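Local coordinates for cytochrome P450 268A2 Cyp268A2 (Mycobacterium marinum, PDB 6BLD), which is a haem-binding protein of the cytochrome P450 family that holds (3E,5E)-6,10-dimethylundeca-3,5,9-trien-2-one in a largely apolar pocket beside the haem, at residues A[86-91]-A[308-313]; A[59-64]-A[333-338]; A[188-193]-A[406-411]; A[15-20]-A[44-49]. All coordinates share one frame; numbering follows the deposited sequence.

Contact 1: residues A[86-91]-A[308-313]; sequences VLFENV and VMTFRR. With HEM (protoporphyrin IX containing Fe), chain B; DXJ ((3E,5E)-6,10-dimethylundeca-3,5,9-trien-2-one), chain C.
The carbonyl oxygen of Val86 is gripped from two neighbouring residues: Arg312 N donates to Val86 O at 2.7 Å from above the carbonyl plane, while Phe311 CA gives a longer C-H...O contact. The same oxygen lies in the plane of the Phe311 ring, at its edge, with CD1 of Phe311 3.2 Å from Val86 O. One residue on, the Arg312 side chain folds back along the loop. Its CG sits between its own N and carbonyl carbon (chi1 83°) and the chain bends at chi2, which brings Arg312 NE to 2.9 Å from Leu87 O. Two carbonyls are thus held by one arginine, whose NH1 goes on to Asn84 O; a long, multidentate side chain suits this buried loop.

Phe311 turns its ring edge to the loop and the ligand. CE1 of Phe311 is 3.9 Å from Leu87 CD2, and Phe311 CZ is 3.8 Å from C01 of DXJ. Val86, beta-branched and compact, lies alongside the ring and also meets the Arg313 guanidinium through CG1. Arg313 NH2 donates to the haem propionate at O2D (2.8 Å), and its NH1 bonds back to Arg312 O, which fixes the group's rotation. Earlier on the same strand, Thr310 OG1 accepts from water 1 (2.7 Å), which takes the N-H of Phe88; the hydroxyl's direct partner is Asn407 O. Such pairing of the loop between strand 80-81 and helix 93-97 with strand 310-315 is typical of the wall of the haem and ligand pocket in the P450 fold.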
# COMPACT_ATOMS: atom_id res chain seq x y z
N VAL A 86 -0.45 9.72 9.51
CA VAL A 86 -1.37 8.70 8.99
C VAL A 86 -0.90 7.29 9.29
O VAL A 86 -1.63 6.34 8.98
CB VAL A 86 -1.60 8.88 7.48
CG1 VAL A 86 -2.25 10.22 7.19
CG2 VAL A 86 -0.29 8.73 6.71
N LEU A 87 0.27 7.10 9.88
CA LEU A 87 0.80 5.77 10.14
C LEU A 87 0.29 5.24 11.47
O LEU A 87 0.12 5.99 12.44
CB LEU A 87 2.33 5.78 10.13
CG LEU A 87 2.97 5.96 8.75
CD1 LEU A 87 4.45 5.59 8.78
CD2 LEU A 87 2.24 5.14 7.69
N PHE A 88 0.03 3.93 11.51
CA PHE A 88 -0.45 3.27 12.72
C PHE A 88 0.58 3.35 13.84
O PHE A 88 0.29 3.84 14.94
CB PHE A 88 -0.80 1.81 12.39
CG PHE A 88 -1.36 1.02 13.55
CD1 PHE A 88 -2.03 1.65 14.58
CD2 PHE A 88 -1.23 -0.36 13.58
CE1 PHE A 88 -2.54 0.92 15.64
CE2 PHE A 88 -1.74 -1.10 14.63
CZ PHE A 88 -2.40 -0.46 15.66
N GLU A 89 1.79 2.87 13.57
CA GLU A 89 2.86 2.90 14.56
C GLU A 89 3.46 4.30 14.65
O GLU A 89 3.52 5.04 13.66
CB GLU A 89 3.94 1.88 14.19
CG GLU A 89 5.01 1.70 15.24
CD GLU A 89 6.03 0.66 14.85
OE1 GLU A 89 5.65 -0.30 14.13
OE2 GLU A 89 7.21 0.79 15.24
N ASN A 90 3.90 4.66 15.86
CA ASN A 90 4.58 5.93 16.07
C ASN A 90 5.96 5.88 15.43
O ASN A 90 6.78 5.02 15.76
CB ASN A 90 4.68 6.23 17.56
CG ASN A 90 3.38 6.75 18.14
OD1 ASN A 90 2.62 7.45 17.47
ND2 ASN A 90 3.12 6.40 19.40
N VAL A 91 6.22 6.82 14.51
CA VAL A 91 7.46 6.87 13.75
C VAL A 91 8.13 8.21 14.00
O VAL A 91 7.43 9.23 14.08
CB VAL A 91 7.19 6.64 12.25
CG1 VAL A 91 8.46 6.79 11.43
CG2 VAL A 91 6.56 5.27 12.03
N VAL A 308 -2.10 -2.75 1.93
CA VAL A 308 -2.09 -1.73 2.97
C VAL A 308 -3.08 -2.17 4.04
O VAL A 308 -4.30 -2.18 3.81
CB VAL A 308 -2.44 -0.34 2.42
CG1 VAL A 308 -2.31 0.71 3.51
CG2 VAL A 308 -1.55 -0.00 1.24
N MET A 309 -2.57 -2.56 5.20
CA MET A 309 -3.42 -3.05 6.28
C MET A 309 -3.96 -1.93 7.16
O MET A 309 -5.10 -2.02 7.63
CB MET A 309 -2.65 -4.05 7.15
CG MET A 309 -2.24 -5.32 6.43
SD MET A 309 -1.49 -6.51 7.55
CE MET A 309 -0.09 -5.58 8.17
N THR A 310 -3.17 -0.89 7.40
CA THR A 310 -3.56 0.15 8.34
C THR A 310 -3.24 1.53 7.79
O THR A 310 -2.22 1.73 7.12
CB THR A 310 -2.87 -0.01 9.70
OG1 THR A 310 -1.45 0.02 9.52
CG2 THR A 310 -3.27 -1.32 10.37
N PHE A 311 -4.14 2.47 8.08
CA PHE A 311 -3.89 3.90 7.96
C PHE A 311 -4.70 4.57 9.05
O PHE A 311 -5.79 4.10 9.41
CB PHE A 311 -4.26 4.46 6.58
CG PHE A 311 -3.10 4.54 5.62
CD1 PHE A 311 -1.85 4.96 6.05
CD2 PHE A 311 -3.27 4.19 4.29
CE1 PHE A 311 -0.79 5.03 5.16
CE2 PHE A 311 -2.21 4.26 3.40
CZ PHE A 311 -0.97 4.68 3.84
N ARG A 312 -4.18 5.66 9.60
CA ARG A 312 -4.82 6.29 10.74
C ARG A 312 -5.17 7.74 10.42
O ARG A 312 -4.72 8.32 9.43
CB ARG A 312 -3.92 6.23 11.98
CG ARG A 312 -2.88 7.32 12.04
CD ARG A 312 -2.55 7.71 13.47
NE ARG A 312 -1.20 8.25 13.57
CZ ARG A 312 -0.92 9.54 13.71
NH1 ARG A 312 -1.89 10.44 13.79
NH2 ARG A 312 0.34 9.93 13.78
N ARG A 313 -6.02 8.31 11.28
CA ARG A 313 -6.42 9.70 11.20
C ARG A 313 -6.42 10.28 12.61
O ARG A 313 -6.33 9.55 13.60
CB ARG A 313 -7.80 9.87 10.55
CG ARG A 313 -7.93 9.27 9.16
CD ARG A 313 -7.30 10.16 8.10
NE ARG A 313 -7.62 9.74 6.75
CZ ARG A 313 -6.84 8.95 6.00
NH1 ARG A 313 -5.70 8.50 6.49
NH2 ARG A 313 -7.21 8.62 4.77
CHA HEM B . -2.86 6.36 -1.52
CHB HEM B . 0.27 6.06 -5.22
CHC HEM B . -0.94 1.40 -5.86
CHD HEM B . -3.36 1.55 -1.64
C1A HEM B . -1.91 6.70 -2.47
C2A HEM B . -1.30 8.00 -2.65
C3A HEM B . -0.44 7.91 -3.67
C4A HEM B . -0.47 6.55 -4.17
CMA HEM B . 0.44 9.06 -4.21
CAA HEM B . -1.59 9.26 -1.82
CBA HEM B . -2.85 9.92 -2.37
CGA HEM B . -3.28 11.05 -1.47
O1A HEM B . -4.07 11.92 -1.93
O2A HEM B . -2.83 11.09 -0.30
C1B HEM B . 0.17 4.79 -5.76
C2B HEM B . 0.79 4.34 -6.98
C3B HEM B . 0.47 3.07 -7.18
C4B HEM B . -0.37 2.64 -6.07
CMB HEM B . 1.68 5.20 -7.92
CAB HEM B . 0.97 2.27 -8.41
CBB HEM B . 0.56 1.03 -8.68
C1C HEM B . -1.71 1.03 -4.77
C2C HEM B . -2.32 -0.27 -4.55
C3C HEM B . -2.98 -0.22 -3.37
C4C HEM B . -2.82 1.11 -2.83
CMC HEM B . -2.17 -1.47 -5.52
CAC HEM B . -3.81 -1.30 -2.65
CBC HEM B . -4.19 -2.46 -3.21
C1D HEM B . -3.46 2.86 -1.24
C2D HEM B . -4.16 3.35 -0.07
C3D HEM B . -4.02 4.68 -0.03
C4D HEM B . -3.23 5.08 -1.18
CMD HEM B . -4.91 2.47 0.95
CAD HEM B . -4.60 5.63 1.05
CBD HEM B . -6.08 5.86 0.76
CGD HEM B . -6.70 6.73 1.82
O1D HEM B . -7.93 6.97 1.75
O2D HEM B . -5.97 7.19 2.73
NA HEM B . -1.38 5.84 -3.42
NB HEM B . -0.53 3.73 -5.23
NC HEM B . -2.04 1.84 -3.70
ND HEM B . -2.91 3.94 -1.90
FE HEM B . -1.92 3.88 -3.69
C10 DXJ C . 6.99 5.52 4.61
C13 DXJ C . 9.44 4.62 7.42
C01 DXJ C . -0.20 3.86 0.26
C02 DXJ C . 1.23 3.76 0.80
C03 DXJ C . 1.91 4.85 1.07
C04 DXJ C . 1.86 2.38 1.02
C05 DXJ C . 3.33 4.77 1.61
C06 DXJ C . 3.54 5.68 2.82
C07 DXJ C . 5.02 5.88 3.17
C08 DXJ C . 5.52 5.32 4.25
C09 DXJ C . 5.90 6.73 2.26
C11 DXJ C . 7.42 5.17 5.81
C12 DXJ C . 8.88 5.35 6.20
O14 DXJ C . 9.58 6.06 5.56
O HOH W 1 0.13 2.25 9.29

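Contact 2: residues A[59-64]-A[333-338]; sequences PGFWAV and VMFYAS
Phe61 leans onto the neighbouring strand with its aromatic ring, whose CD2 lies 3.5 Å from Val333 CG2. With CG lodged between the backbone N and the carbonyl carbon (chi1 67°), the ring swings over the next strand, and its far corner, CE2, reaches the edge of the Phe335 ring at CZ (3.9 Å). The two phenylalanine side chains cross at about a right angle, and each also meets Phe88 edge-to-face, so flat, purely apolar groups fill this side of the sheet. Trp62 faces the other way and joins the contact through its backbone: Val333 N donates to Trp62 O over 2.9 Å in a nearly straight bond, while the indole NE1 is spent on Glu330. Here strand 61-64 runs parallel to strand 331-335, a central pairing of the mixed beta sheet of the P450 fold, with the short axes 26° apart. Ala63 pairs with Val333; its small methyl leaves room for the Phe335 ring, which comes to 3.7 Å from Ala63 CB at CE2. Val64 closes the ladder with both its N-H and its carbonyl. Its N donates to Val333 O (2.9 Å), and its O accepts, over 3.1 Å, from Phe335 N, which belongs to the N-cap residue of helix 336-339. The Val64 side chain lies on the same face as Met334, where helix 67-75 covers both of them.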
# COMPACT_ATOMS: atom_id res chain seq x y z
N PRO A 59 -1.98 8.31 24.14
CA PRO A 59 -2.72 7.45 25.08
C PRO A 59 -3.26 6.19 24.44
O PRO A 59 -3.59 5.24 25.16
CB PRO A 59 -3.85 8.36 25.57
CG PRO A 59 -4.10 9.27 24.41
CD PRO A 59 -2.78 9.46 23.70
N GLY A 60 -3.36 6.15 23.13
CA GLY A 60 -3.87 4.99 22.45
C GLY A 60 -4.49 5.38 21.12
O GLY A 60 -4.10 6.38 20.51
N PHE A 61 -5.45 4.57 20.69
CA PHE A 61 -6.11 4.78 19.41
C PHE A 61 -7.45 4.06 19.41
O PHE A 61 -7.68 3.15 20.21
CB PHE A 61 -5.25 4.29 18.24
CG PHE A 61 -5.07 2.80 18.20
CD1 PHE A 61 -4.03 2.20 18.89
CD2 PHE A 61 -5.93 1.99 17.47
CE1 PHE A 61 -3.86 0.82 18.86
CE2 PHE A 61 -5.76 0.62 17.44
CZ PHE A 61 -4.73 0.04 18.14
N TRP A 62 -8.33 4.49 18.51
CA TRP A 62 -9.61 3.84 18.27
C TRP A 62 -9.47 2.87 17.11
O TRP A 62 -9.00 3.24 16.04
CB TRP A 62 -10.70 4.87 17.96
CG TRP A 62 -11.16 5.66 19.14
CD1 TRP A 62 -10.82 6.94 19.46
CD2 TRP A 62 -12.07 5.22 20.16
NE1 TRP A 62 -11.45 7.33 20.62
CE2 TRP A 62 -12.22 6.29 21.07
CE3 TRP A 62 -12.75 4.03 20.40
CZ2 TRP A 62 -13.04 6.20 22.19
CZ3 TRP A 62 -13.57 3.94 21.52
CH2 TRP A 62 -13.70 5.02 22.40
N ALA A 63 -9.88 1.62 17.34
CA ALA A 63 -9.80 0.59 16.31
C ALA A 63 -11.11 0.57 15.52
O ALA A 63 -12.18 0.37 16.08
CB ALA A 63 -9.53 -0.78 16.93
N VAL A 64 -11.00 0.79 14.21
CA VAL A 64 -12.15 0.80 13.30
C VAL A 64 -12.06 -0.44 12.43
O VAL A 64 -11.18 -0.55 11.57
CB VAL A 64 -12.19 2.07 12.45
CG1 VAL A 64 -13.37 2.03 11.50
CG2 VAL A 64 -12.25 3.30 13.33
N VAL A 333 -7.70 4.51 13.84
CA VAL A 333 -6.96 3.61 12.95
C VAL A 333 -7.94 2.76 12.16
O VAL A 333 -8.84 2.14 12.74
CB VAL A 333 -5.98 2.73 13.74
CG1 VAL A 333 -5.26 1.76 12.81
CG2 VAL A 333 -4.98 3.60 14.49
N MET A 334 -7.76 2.73 10.85
CA MET A 334 -8.59 1.94 9.95
C MET A 334 -7.87 0.63 9.62
O MET A 334 -6.72 0.65 9.17
CB MET A 334 -8.86 2.72 8.66
CG MET A 334 -9.66 4.00 8.88
SD MET A 334 -10.19 4.72 7.32
CE MET A 334 -9.06 6.07 7.12
N PHE A 335 -8.54 -0.49 9.86
CA PHE A 335 -7.97 -1.81 9.62
C PHE A 335 -8.60 -2.37 8.35
O PHE A 335 -9.65 -3.02 8.38
CB PHE A 335 -8.19 -2.72 10.82
CG PHE A 335 -7.39 -2.31 12.03
CD1 PHE A 335 -6.08 -2.73 12.17
CD2 PHE A 335 -7.94 -1.50 13.01
CE1 PHE A 335 -5.33 -2.36 13.28
CE2 PHE A 335 -7.20 -1.12 14.11
CZ PHE A 335 -5.89 -1.55 14.25
N TYR A 336 -7.94 -2.10 7.22
CA TYR A 336 -8.51 -2.45 5.91
C TYR A 336 -8.70 -3.95 5.75
O TYR A 336 -9.64 -4.38 5.08
CB TYR A 336 -7.62 -1.90 4.80
CG TYR A 336 -7.41 -0.41 4.85
CD1 TYR A 336 -6.14 0.14 4.94
CD2 TYR A 336 -8.49 0.46 4.79
CE1 TYR A 336 -5.95 1.51 4.98
CE2 TYR A 336 -8.31 1.83 4.83
CZ TYR A 336 -7.04 2.35 4.92
OH TYR A 336 -6.86 3.71 4.95
N ALA A 337 -7.81 -4.76 6.33
CA ALA A 337 -7.98 -6.21 6.25
C ALA A 337 -9.23 -6.67 6.99
O ALA A 337 -9.88 -7.63 6.56
CB ALA A 337 -6.74 -6.92 6.81
N SER A 338 -9.58 -6.00 8.09
CA SER A 338 -10.83 -6.31 8.77
C SER A 338 -12.03 -5.85 7.95
O SER A 338 -13.03 -6.57 7.85
CB SER A 338 -10.84 -5.66 10.15
OG SER A 338 -12.09 -5.86 10.79

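Contact 3: residues A[188-193]-A[406-411]; sequences VSWADP and GNFVHA
Ala191 and Gly406 bring the two irregular segments together, their CA atoms 5.2 Å apart. Residues Ser189 to Asp192 form a type I beta turn. The backbone angles of Gly406 (phi 159°) leave no room for a side chain, which would collide with the preceding carbonyl oxygen, and Ala191 CB rests 4.0 Å from Gly406 CA. At the other end the backbones stand farther off, and water 2 spans them, donating to Val188 O at 3.2 Å and accepting from Val409 N at 2.8 Å. The first segment belongs to the loop joining the F and G helices of the P450 fold, here 177-186 and 201-225, and the second to the loop between strands 402-404 and 411-418, which takes Phe408 to the ligand pocket. Side chains bridge them beside that pocket. Val188 plays a branched wedge: CG1 touches Phe408 CD2 at 3.9 Å, and its CB meets Val409 CG2 at the same spacing. Phe408 places its CG opposite the backbone N (chi1 -176°), which carries the ring toward DXJ, while Val409 CG2 covers one of its faces. Trp190 approaches Phe408 at about a right angle, its CH2 4.0 Å from Phe408 CB. Its CZ2 also comes to Asn407 OD1, ring and amide planes 61° apart. The polar ends of both converge on one oxygen, Glu89 OE1, which accepts from Trp190 NE1 and Asn407 ND2.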
# COMPACT_ATOMS: atom_id res chain seq x y z
N VAL A 188 9.00 -0.11 4.60
CA VAL A 188 7.84 -0.72 5.22
C VAL A 188 8.19 -2.04 5.91
O VAL A 188 7.30 -2.76 6.36
CB VAL A 188 6.70 -0.93 4.20
CG1 VAL A 188 6.33 0.39 3.54
CG2 VAL A 188 7.11 -1.96 3.16
N SER A 189 9.48 -2.36 6.00
CA SER A 189 9.93 -3.63 6.57
C SER A 189 10.72 -3.43 7.87
O SER A 189 11.62 -4.21 8.18
CB SER A 189 10.78 -4.40 5.56
OG SER A 189 10.19 -4.36 4.27
N TRP A 190 10.39 -2.38 8.63
CA TRP A 190 11.15 -2.07 9.84
C TRP A 190 10.89 -3.05 10.98
O TRP A 190 11.63 -3.03 11.96
CB TRP A 190 10.86 -0.64 10.30
CG TRP A 190 9.46 -0.42 10.80
CD1 TRP A 190 8.98 -0.71 12.05
CD2 TRP A 190 8.37 0.16 10.08
NE1 TRP A 190 7.66 -0.36 12.14
CE2 TRP A 190 7.26 0.18 10.95
CE3 TRP A 190 8.22 0.66 8.78
CZ2 TRP A 190 6.01 0.68 10.56
CZ3 TRP A 190 6.98 1.15 8.40
CH2 TRP A 190 5.90 1.16 9.28
N ALA A 191 9.86 -3.88 10.87
CA ALA A 191 9.55 -4.89 11.88
C ALA A 191 9.93 -6.29 11.44
O ALA A 191 9.53 -7.27 12.09
CB ALA A 191 8.07 -4.83 12.25
N ASP A 192 10.70 -6.42 10.35
CA ASP A 192 11.06 -7.72 9.80
C ASP A 192 12.47 -8.09 10.25
O ASP A 192 13.44 -7.51 9.73
CB ASP A 192 10.97 -7.69 8.28
CG ASP A 192 11.15 -9.07 7.65
OD1 ASP A 192 11.31 -10.06 8.39
OD2 ASP A 192 11.14 -9.15 6.40
N PRO A 193 12.64 -9.03 11.18
CA PRO A 193 14.00 -9.44 11.55
C PRO A 193 14.76 -10.08 10.40
O PRO A 193 16.00 -9.98 10.35
CB PRO A 193 13.77 -10.44 12.69
CG PRO A 193 12.39 -10.15 13.19
CD PRO A 193 11.62 -9.70 11.99
N GLY A 406 4.75 -7.24 10.63
CA GLY A 406 4.56 -5.80 10.66
C GLY A 406 3.10 -5.44 10.75
O GLY A 406 2.21 -6.29 10.60
N ASN A 407 2.86 -4.16 10.99
CA ASN A 407 1.52 -3.64 11.21
C ASN A 407 1.07 -2.66 10.13
O ASN A 407 0.05 -1.99 10.30
CB ASN A 407 1.43 -2.97 12.59
CG ASN A 407 2.49 -1.89 12.79
OD1 ASN A 407 2.66 -1.00 11.96
ND2 ASN A 407 3.20 -1.97 13.91
N PHE A 408 1.81 -2.55 9.03
CA PHE A 408 1.49 -1.59 7.98
C PHE A 408 1.17 -2.28 6.66
O PHE A 408 0.07 -2.08 6.12
CB PHE A 408 2.64 -0.59 7.80
CG PHE A 408 2.36 0.50 6.80
CD1 PHE A 408 1.07 0.96 6.59
CD2 PHE A 408 3.39 1.06 6.06
CE1 PHE A 408 0.81 1.96 5.67
CE2 PHE A 408 3.14 2.06 5.14
CZ PHE A 408 1.85 2.51 4.94
N VAL A 409 2.08 -3.08 6.12
CA VAL A 409 1.93 -3.69 4.81
C VAL A 409 1.85 -5.21 4.97
O VAL A 409 2.67 -5.80 5.68
CB VAL A 409 3.08 -3.30 3.86
CG1 VAL A 409 3.04 -4.14 2.59
CG2 VAL A 409 2.99 -1.81 3.52
N HIS A 410 0.87 -5.82 4.31
CA HIS A 410 0.73 -7.27 4.23
C HIS A 410 1.66 -7.75 3.12
O HIS A 410 1.30 -7.76 1.94
CB HIS A 410 -0.72 -7.66 3.96
CG HIS A 410 -0.99 -9.13 4.04
ND1 HIS A 410 -1.96 -9.75 3.27
CD2 HIS A 410 -0.44 -10.10 4.80
CE1 HIS A 410 -1.98 -11.04 3.55
NE2 HIS A 410 -1.07 -11.28 4.48
N ALA A 411 2.86 -8.16 3.50
CA ALA A 411 3.93 -8.39 2.54
C ALA A 411 4.42 -9.83 2.57
O ALA A 411 4.36 -10.51 3.60
CB ALA A 411 5.11 -7.45 2.81
O HOH W 2 4.46 -3.37 7.62
O HOH W 3 5.97 -5.04 5.28

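Contact 4: residues A[15-20]-A[44-49]; sequences DLSSRA and WHPPVE
An Asx turn at Asp15 and the serine cap of helix 19-23 set the backbone of Leu16 to Arg19 alongside the chain leaving edge strand 42-45, where Ser17 meets Pro46 and Glu49. OD1 of Asp15 takes the N-H groups of both Ser17 and Ser18, the latter on its syn lone pair, and OD2 receives the Ser18 hydroxyl, which also caps Phe21 N. A short acid is apt here, since one carboxylate holds the whole bend.

Ser17 is the hub across the contact. Its OG donates to Pro46 O at 2.8 Å, while Glu49 N donates to Ser17 O at 2.9 Å, in both cases from above the carbonyl plane. Because OG stands opposite the carbonyl carbon (chi1 -39°), it points into the strand's exit and also accepts from water 4 at 2.6 Å. That water takes the N-H of Leu16 as well, and its oxygen is 3.1 Å from His45 ND1. Leu16 lays CD1 over one face of the His45 imidazole, a CH-pi contact 3.8 Å from the ring centroid to CD1; the other nitrogen of the ring, NE2, bonds to Ser43 OG.

Toward solvent the grip becomes looser. Arg19 NE makes only a weak bond to Glu49 O (3.5 Å). Glu49, extended beyond CG, rests against Ser18, its OE1 3.4 Å from Ser18 CB, and water 6 joins that oxygen to Arg19 N. Pro46 and Pro47 stiffen the exit from the strand, opposite an Asx turn that leads into a serine N-cap beside the outermost strand of the P450 beta sheet.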
# COMPACT_ATOMS: atom_id res chain seq x y z
N ASP A 15 -6.10 -7.76 21.86
CA ASP A 15 -4.77 -7.21 21.63
C ASP A 15 -4.60 -6.89 20.15
O ASP A 15 -4.65 -7.80 19.31
CB ASP A 15 -3.70 -8.20 22.10
CG ASP A 15 -2.31 -7.80 21.66
OD1 ASP A 15 -2.03 -6.59 21.53
OD2 ASP A 15 -1.48 -8.71 21.45
N LEU A 16 -4.40 -5.61 19.84
CA LEU A 16 -4.09 -5.17 18.49
C LEU A 16 -2.78 -4.38 18.42
O LEU A 16 -2.52 -3.73 17.40
CB LEU A 16 -5.23 -4.31 17.93
CG LEU A 16 -6.64 -4.89 17.88
CD1 LEU A 16 -7.59 -3.88 17.26
CD2 LEU A 16 -6.66 -6.19 17.10
N SER A 17 -1.97 -4.41 19.48
CA SER A 17 -0.81 -3.54 19.58
C SER A 17 0.52 -4.27 19.74
O SER A 17 1.56 -3.66 19.48
CB SER A 17 -0.97 -2.58 20.77
OG SER A 17 -2.31 -2.12 20.88
N SER A 18 0.52 -5.53 20.16
CA SER A 18 1.77 -6.21 20.46
C SER A 18 2.51 -6.61 19.19
O SER A 18 1.93 -6.72 18.10
CB SER A 18 1.51 -7.46 21.31
OG SER A 18 0.98 -8.51 20.53
N ARG A 19 3.82 -6.81 19.34
CA ARG A 19 4.63 -7.28 18.22
C ARG A 19 4.23 -8.68 17.78
O ARG A 19 4.22 -8.99 16.59
CB ARG A 19 6.11 -7.25 18.60
CG ARG A 19 6.80 -5.91 18.38
CD ARG A 19 6.40 -5.29 17.06
NE ARG A 19 6.84 -3.91 16.95
CZ ARG A 19 7.97 -3.53 16.36
NH1 ARG A 19 8.78 -4.44 15.83
NH2 ARG A 19 8.30 -2.25 16.31
N ALA A 20 3.88 -9.54 18.75
CA ALA A 20 3.53 -10.92 18.42
C ALA A 20 2.24 -10.99 17.62
O ALA A 20 2.09 -11.84 16.74
CB ALA A 20 3.42 -11.75 19.70
N TRP A 44 -11.14 0.97 21.96
CA TRP A 44 -9.99 1.76 22.40
C TRP A 44 -8.86 0.83 22.81
O TRP A 44 -9.08 -0.12 23.57
CB TRP A 44 -10.39 2.67 23.56
CG TRP A 44 -9.30 3.57 24.07
CD1 TRP A 44 -8.64 3.46 25.26
CD2 TRP A 44 -8.76 4.73 23.42
NE1 TRP A 44 -7.72 4.47 25.38
CE2 TRP A 44 -7.77 5.26 24.27
CE3 TRP A 44 -9.02 5.36 22.20
CZ2 TRP A 44 -7.04 6.40 23.93
CZ3 TRP A 44 -8.29 6.49 21.87
CH2 TRP A 44 -7.31 7.00 22.73
N HIS A 45 -7.66 1.10 22.32
CA HIS A 45 -6.51 0.24 22.51
C HIS A 45 -5.29 1.08 22.85
O HIS A 45 -5.23 2.27 22.51
CB HIS A 45 -6.22 -0.60 21.25
CG HIS A 45 -7.34 -1.52 20.88
ND1 HIS A 45 -7.29 -2.88 21.12
CD2 HIS A 45 -8.52 -1.29 20.27
CE1 HIS A 45 -8.41 -3.44 20.69
NE2 HIS A 45 -9.17 -2.49 20.17
N PRO A 46 -4.31 0.50 23.54
CA PRO A 46 -3.05 1.22 23.80
C PRO A 46 -2.22 1.32 22.53
O PRO A 46 -2.45 0.57 21.57
CB PRO A 46 -2.36 0.35 24.86
CG PRO A 46 -2.91 -1.01 24.63
CD PRO A 46 -4.34 -0.81 24.21
N PRO A 47 -1.23 2.22 22.49
CA PRO A 47 -0.43 2.38 21.27
C PRO A 47 0.36 1.13 20.93
O PRO A 47 0.51 0.21 21.74
CB PRO A 47 0.51 3.55 21.62
CG PRO A 47 -0.15 4.26 22.76
CD PRO A 47 -0.85 3.19 23.54
N VAL A 48 0.86 1.10 19.70
CA VAL A 48 1.65 -0.04 19.23
C VAL A 48 2.86 -0.23 20.13
O VAL A 48 3.63 0.70 20.38
CB VAL A 48 2.08 0.17 17.77
CG1 VAL A 48 3.08 -0.88 17.34
CG2 VAL A 48 0.86 0.16 16.85
N GLU A 49 3.02 -1.46 20.63
CA GLU A 49 4.10 -1.76 21.56
C GLU A 49 5.43 -1.87 20.83
O GLU A 49 5.50 -2.24 19.66
CB GLU A 49 3.81 -3.06 22.31
CG GLU A 49 2.50 -3.05 23.08
CD GLU A 49 2.21 -4.38 23.76
OE1 GLU A 49 2.96 -5.34 23.53
OE2 GLU A 49 1.22 -4.45 24.52
O HOH W 4 -4.31 -3.48 21.78
O HOH W 5 3.79 -3.89 18.30
O HOH W 6 4.96 -6.30 21.98

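Overall arrangement
Contacts 1, 2 and 4 meet on one sheet: strands 42-45, 61-64, 331-335 and 310-315 lie side by side in that order across it, with Phe61 O bonded to His45 N and Phe311 O to Met334 N. Centres of contacts 1 and 2 lie about 9 Å apart, those of contacts 2 and 4 about 10 Å. Contact 3 sits apart from that sheet, its centre about 17 Å from contact 2's without touching it, but it joins contact 1 through Thr310 OG1 to Asn407 O (2.6 Å). Both flank DXJ, with Phe311 and Phe408 in its pocket; contact 1 alone also touches the haem. Contact 4 lies farther out, its Arg19 side chain about 11 Å from DXJ and linked to Glu89 by a long, weak ion pair.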